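PDB 1YVU: hypothetical protein aq_1447 from Aquifex aeolicus, which uses short single-stranded DNA guides to bind complementary RNA and cleave it, working as a metal-dependent endonuclease. Local coordinates for residues 567-572 with 676-681; 594-599 with 641-646. One frame throughout, in Å; residues are numbered along the deposited sequence.

Contact 1 (567-572 with 676-681); sequences VVHRDG and PATVHY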
# COMPACT_ATOMS: atom_id res chain seq x y z
N VAL A 567 8.52 3.44 -20.15
CA VAL A 567 7.39 3.35 -19.25
C VAL A 567 7.89 3.16 -17.83
O VAL A 567 8.64 2.23 -17.55
CB VAL A 567 6.46 2.20 -19.63
CG1 VAL A 567 5.30 2.12 -18.66
CG2 VAL A 567 5.93 2.40 -21.03
N VAL A 568 7.47 4.07 -16.95
CA VAL A 568 7.87 4.02 -15.56
C VAL A 568 6.67 3.67 -14.73
O VAL A 568 5.60 4.22 -14.92
CB VAL A 568 8.45 5.37 -15.05
CG1 VAL A 568 8.85 5.30 -13.55
CG2 VAL A 568 9.65 5.78 -15.90
N HIS A 569 6.86 2.72 -13.82
CA HIS A 569 5.80 2.30 -12.89
C HIS A 569 6.31 2.70 -11.55
O HIS A 569 7.46 2.37 -11.18
CB HIS A 569 5.59 0.80 -12.89
CG HIS A 569 5.05 0.24 -14.17
ND1 HIS A 569 4.79 -1.11 -14.33
CD2 HIS A 569 4.71 0.83 -15.34
CE1 HIS A 569 4.31 -1.31 -15.55
NE2 HIS A 569 4.25 -0.15 -16.18
N ARG A 570 5.48 3.45 -10.84
CA ARG A 570 5.83 3.92 -9.51
C ARG A 570 4.98 3.13 -8.55
O ARG A 570 3.75 3.10 -8.68
CB ARG A 570 5.55 5.41 -9.37
CG ARG A 570 5.90 5.97 -8.00
CD ARG A 570 7.38 5.87 -7.69
NE ARG A 570 7.72 6.52 -6.44
CZ ARG A 570 7.50 6.01 -5.23
NH1 ARG A 570 6.91 4.81 -5.10
NH2 ARG A 570 7.93 6.68 -4.16
N ASP A 571 5.65 2.53 -7.57
CA ASP A 571 5.01 1.71 -6.57
C ASP A 571 4.04 2.56 -5.75
O ASP A 571 2.97 2.10 -5.35
CB ASP A 571 6.08 1.08 -5.69
CG ASP A 571 5.53 0.18 -4.59
OD1 ASP A 571 5.09 0.72 -3.53
OD2 ASP A 571 5.59 -1.07 -4.77
N GLY A 572 4.38 3.81 -5.55
CA GLY A 572 3.47 4.61 -4.77
C GLY A 572 2.89 5.67 -5.63
O GLY A 572 2.67 5.48 -6.83
N PRO A 676 2.62 -6.04 -11.05
CA PRO A 676 3.45 -6.25 -12.24
C PRO A 676 4.86 -6.46 -11.73
O PRO A 676 5.22 -5.88 -10.71
CB PRO A 676 3.43 -4.89 -12.92
CG PRO A 676 2.19 -4.33 -12.49
CD PRO A 676 1.99 -4.71 -11.11
N ALA A 677 5.65 -7.25 -12.45
CA ALA A 677 7.03 -7.52 -12.03
C ALA A 677 7.87 -6.29 -11.75
O ALA A 677 8.75 -6.31 -10.87
CB ALA A 677 7.73 -8.43 -13.02
N THR A 678 7.51 -5.19 -12.42
CA THR A 678 8.20 -3.89 -12.27
C THR A 678 8.10 -3.27 -10.86
O THR A 678 8.98 -2.50 -10.43
CB THR A 678 7.73 -2.88 -13.34
OG1 THR A 678 6.29 -2.83 -13.37
CG2 THR A 678 8.21 -3.30 -14.68
N VAL A 679 7.00 -3.61 -10.15
CA VAL A 679 6.80 -3.11 -8.79
C VAL A 679 6.58 -4.18 -7.74
O VAL A 679 6.61 -3.88 -6.56
CB VAL A 679 5.70 -2.02 -8.67
CG1 VAL A 679 6.18 -0.74 -9.31
CG2 VAL A 679 4.39 -2.51 -9.25
N HIS A 680 6.41 -5.43 -8.16
CA HIS A 680 6.21 -6.51 -7.20
C HIS A 680 7.43 -6.63 -6.34
O HIS A 680 8.56 -6.70 -6.84
CB HIS A 680 5.94 -7.82 -7.89
CG HIS A 680 5.85 -8.97 -6.93
ND1 HIS A 680 6.80 -9.97 -6.90
CD2 HIS A 680 4.93 -9.28 -6.00
CE1 HIS A 680 6.45 -10.86 -5.99
NE2 HIS A 680 5.33 -10.47 -5.43
N TYR A 681 7.17 -6.58 -5.04
CA TYR A 681 8.17 -6.64 -3.97
C TYR A 681 9.02 -5.37 -3.80
O TYR A 681 9.83 -5.30 -2.87
CB TYR A 681 9.08 -7.86 -4.13
CG TYR A 681 8.91 -8.87 -3.03
CD1 TYR A 681 7.63 -9.37 -2.69
CD2 TYR A 681 10.02 -9.29 -2.29
CE1 TYR A 681 7.46 -10.27 -1.63
CE2 TYR A 681 9.87 -10.19 -1.23
CZ TYR A 681 8.59 -10.68 -0.89
OH TYR A 681 8.45 -11.55 0.19
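A buried side-chain contact joins His569 and Asp571, at the end of a central strand, to Thr678 and Val679 in the loop that leads into helix 682-690 of the PIWI domain. Its polar link is a hydrogen bond between His569 ND1 and Thr678 OG1, modelled at 2.5 Å, a length not to be pressed at this resolution; either atom could be the donor. The hydroxyl meets the imidazole at its edge, near the ring plane, and Pro676 CB lies near the same nitrogen. With chi1 of -67°, His569 swings CG beside its own backbone N and anti to the carbonyl carbon, which brings the imidazole to the loop. The PIWI domain has an RNase H fold, whose active site, assigned here by similarity, draws acidic residues from different elements: Asp502 from strand 497-505, Asp571 just after strand 565-570 and Asp683 from helix 682-690. Asp502 and Asp683 bind calcium here, and the Asp571 side chain lies close to both. Val679 fills the corner between His569 and Asp571: its CG1 packs 3.9 Å from His569 CB and 3.7 Å from Asp571 N. The loop is folded on itself, since Pro676 O accepts from both Val679 N (2.9 Å) and His680 N (2.8 Å). Tyr681 then takes the N-cap position of the helix, while His680 O is hydrogen-bonded to Lys520 NZ.

Contact 2 (594-599 with 641-646); sequences ELLEII and IKVRKV
Ile599 O is gripped by more than one donor: Lys642 N reaches it at 2.8 Å across the strand pair, the side-chain amide of Asn603 bonds to it as well, and the CA of Ile641 adds a weaker C-H contact. Lys642 O in turn accepts from Ile599 N, also at 2.8 Å, completing an antiparallel hydrogen-bonded pair. Two residues along, Glu597 and Arg644 form the next such pair, and a last bond, Val646 N to Leu595 O, is made where the chain turns a corner after strand 641-645. Strand 592-599 belongs to the RNase H sheet of the PIWI domain, and 641-645, from the PIWI box, pairs antiparallel along its outer side, with 158° between their directions. On one face, Glu597 and Arg644 lie side by side and point the same way. Glu597 OE2 makes a salt bridge to Arg644 NH1 at 3.3 Å, with carboxylate and guanidinium planes at 90°, so the pairing is through one oxygen and one nitrogen and not a flat two-pronged fork. Arg644 runs extended from CG to NE, its CG anti to the backbone N (chi1 -174°), and this carries the guanidinium out to the acid. Val646 CG2 lies over the guanidinium toward its rim and packs 3.8 Å from Glu597 CG. The face bearing Leu596, Ile598 and Val643 is largely apolar, though it also carries Lys645, whose NZ makes a salt bridge to Asp623 OD2. Ile598 CG2 meets Ile641 CD1 at 3.7 Å, and Leu596 CD1 meets Val643 CG1 at 4.1 Å, with Ile659 of helix 652-661 touching both Leu596 and Val643.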
# COMPACT_ATOMS: atom_id res chain seq x y z
N GLU A 594 6.63 7.88 -20.13
CA GLU A 594 5.28 7.46 -19.75
C GLU A 594 5.42 7.19 -18.25
O GLU A 594 6.22 6.34 -17.83
CB GLU A 594 4.85 6.16 -20.43
CG GLU A 594 4.95 6.10 -21.94
CD GLU A 594 3.80 6.78 -22.69
OE1 GLU A 594 2.62 6.67 -22.26
OE2 GLU A 594 4.09 7.38 -23.75
N LEU A 595 4.70 7.97 -17.45
CA LEU A 595 4.71 7.84 -16.00
C LEU A 595 3.43 7.28 -15.43
O LEU A 595 2.33 7.83 -15.66
CB LEU A 595 4.98 9.17 -15.30
CG LEU A 595 6.30 9.89 -15.59
CD1 LEU A 595 6.35 11.18 -14.78
CD2 LEU A 595 7.49 9.00 -15.29
N LEU A 596 3.56 6.18 -14.71
CA LEU A 596 2.41 5.55 -14.08
C LEU A 596 2.60 5.42 -12.59
O LEU A 596 3.70 5.15 -12.12
CB LEU A 596 2.14 4.16 -14.65
CG LEU A 596 2.04 3.96 -16.16
CD1 LEU A 596 1.56 2.59 -16.42
CD2 LEU A 596 1.09 4.92 -16.74
N GLU A 597 1.52 5.68 -11.86
CA GLU A 597 1.45 5.54 -10.41
C GLU A 597 0.71 4.19 -10.27
O GLU A 597 -0.17 3.89 -11.09
CB GLU A 597 0.50 6.59 -9.83
CG GLU A 597 1.05 7.92 -9.36
CD GLU A 597 -0.08 8.84 -8.80
OE1 GLU A 597 -1.26 8.40 -8.79
OE2 GLU A 597 0.20 9.99 -8.36
N ILE A 598 1.11 3.36 -9.31
CA ILE A 598 0.42 2.07 -9.09
C ILE A 598 -0.04 2.00 -7.64
O ILE A 598 0.74 1.71 -6.75
CB ILE A 598 1.25 0.81 -9.54
CG1 ILE A 598 1.32 0.78 -11.07
CG2 ILE A 598 0.57 -0.49 -9.06
CD1 ILE A 598 2.20 -0.29 -11.61
N ILE A 599 -1.32 2.31 -7.43
CA ILE A 599 -1.92 2.35 -6.11
C ILE A 599 -2.60 1.03 -5.77
O ILE A 599 -3.64 0.70 -6.36
CB ILE A 599 -2.93 3.55 -5.99
CG1 ILE A 599 -2.18 4.88 -5.94
CG2 ILE A 599 -3.79 3.45 -4.70
CD1 ILE A 599 -1.78 5.43 -7.24
N ILE A 641 -6.05 -2.89 -8.30
CA ILE A 641 -5.11 -1.76 -8.24
C ILE A 641 -5.65 -0.55 -9.04
O ILE A 641 -6.56 -0.68 -9.86
CB ILE A 641 -3.67 -2.15 -8.71
CG1 ILE A 641 -3.60 -2.27 -10.23
CG2 ILE A 641 -3.21 -3.43 -7.99
CD1 ILE A 641 -2.21 -2.26 -10.78
N LYS A 642 -5.13 0.63 -8.72
CA LYS A 642 -5.54 1.83 -9.44
C LYS A 642 -4.29 2.31 -10.11
O LYS A 642 -3.27 2.56 -9.47
CB LYS A 642 -6.12 2.90 -8.50
CG LYS A 642 -6.34 4.27 -9.13
CD LYS A 642 -7.00 5.23 -8.17
CE LYS A 642 -6.48 6.65 -8.40
NZ LYS A 642 -7.37 7.69 -7.80
N VAL A 643 -4.36 2.32 -11.45
CA VAL A 643 -3.26 2.74 -12.34
C VAL A 643 -3.61 4.15 -12.79
O VAL A 643 -4.72 4.39 -13.21
CB VAL A 643 -3.19 1.85 -13.61
CG1 VAL A 643 -2.11 2.36 -14.56
CG2 VAL A 643 -2.96 0.39 -13.24
N ARG A 644 -2.65 5.07 -12.67
CA ARG A 644 -2.87 6.44 -13.08
C ARG A 644 -1.81 6.86 -14.09
O ARG A 644 -0.63 6.60 -13.90
CB ARG A 644 -2.86 7.37 -11.87
CG ARG A 644 -3.24 8.83 -12.19
CD ARG A 644 -3.06 9.76 -11.02
NE ARG A 644 -2.89 11.15 -11.47
CZ ARG A 644 -2.49 12.16 -10.71
NH1 ARG A 644 -2.19 11.98 -9.41
NH2 ARG A 644 -2.35 13.36 -11.25
N LYS A 645 -2.25 7.45 -15.21
CA LYS A 645 -1.31 7.93 -16.22
C LYS A 645 -1.11 9.36 -15.84
O LYS A 645 -1.98 10.21 -16.05
CB LYS A 645 -1.88 7.84 -17.63
CG LYS A 645 -0.91 8.33 -18.72
CD LYS A 645 -1.51 8.18 -20.11
CE LYS A 645 -2.18 9.42 -20.64
NZ LYS A 645 -2.74 9.16 -22.02
N VAL A 646 0.04 9.60 -15.21
CA VAL A 646 0.37 10.93 -14.75
C VAL A 646 0.83 11.72 -15.94
O VAL A 646 0.25 12.74 -16.26
CB VAL A 646 1.44 10.86 -13.64
CG1 VAL A 646 1.78 12.27 -13.09
CG2 VAL A 646 0.93 10.00 -12.52

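In the fold
Followed from the N terminus, the chain passes through the N-terminal, PAZ and Mid domains before strand 565-570 opens contact 1. Helix 576-589 then leads to strand 592-599, which lies parallel to 565-570; Arg570 O and Ile598 N probably form one of the hydrogen bonds between them. Contact 2 closes first, when the chain returns as strand 641-645 on the other side of 592-599. Helix 652-661 follows, and only the loop 676-681 closes contact 1, so the shorter loop sits wholly within the longer one. Contact 2 adds strand 641-645 beside 592-599, whereas contact 1 ties a strand end to the entry of helix 682-690.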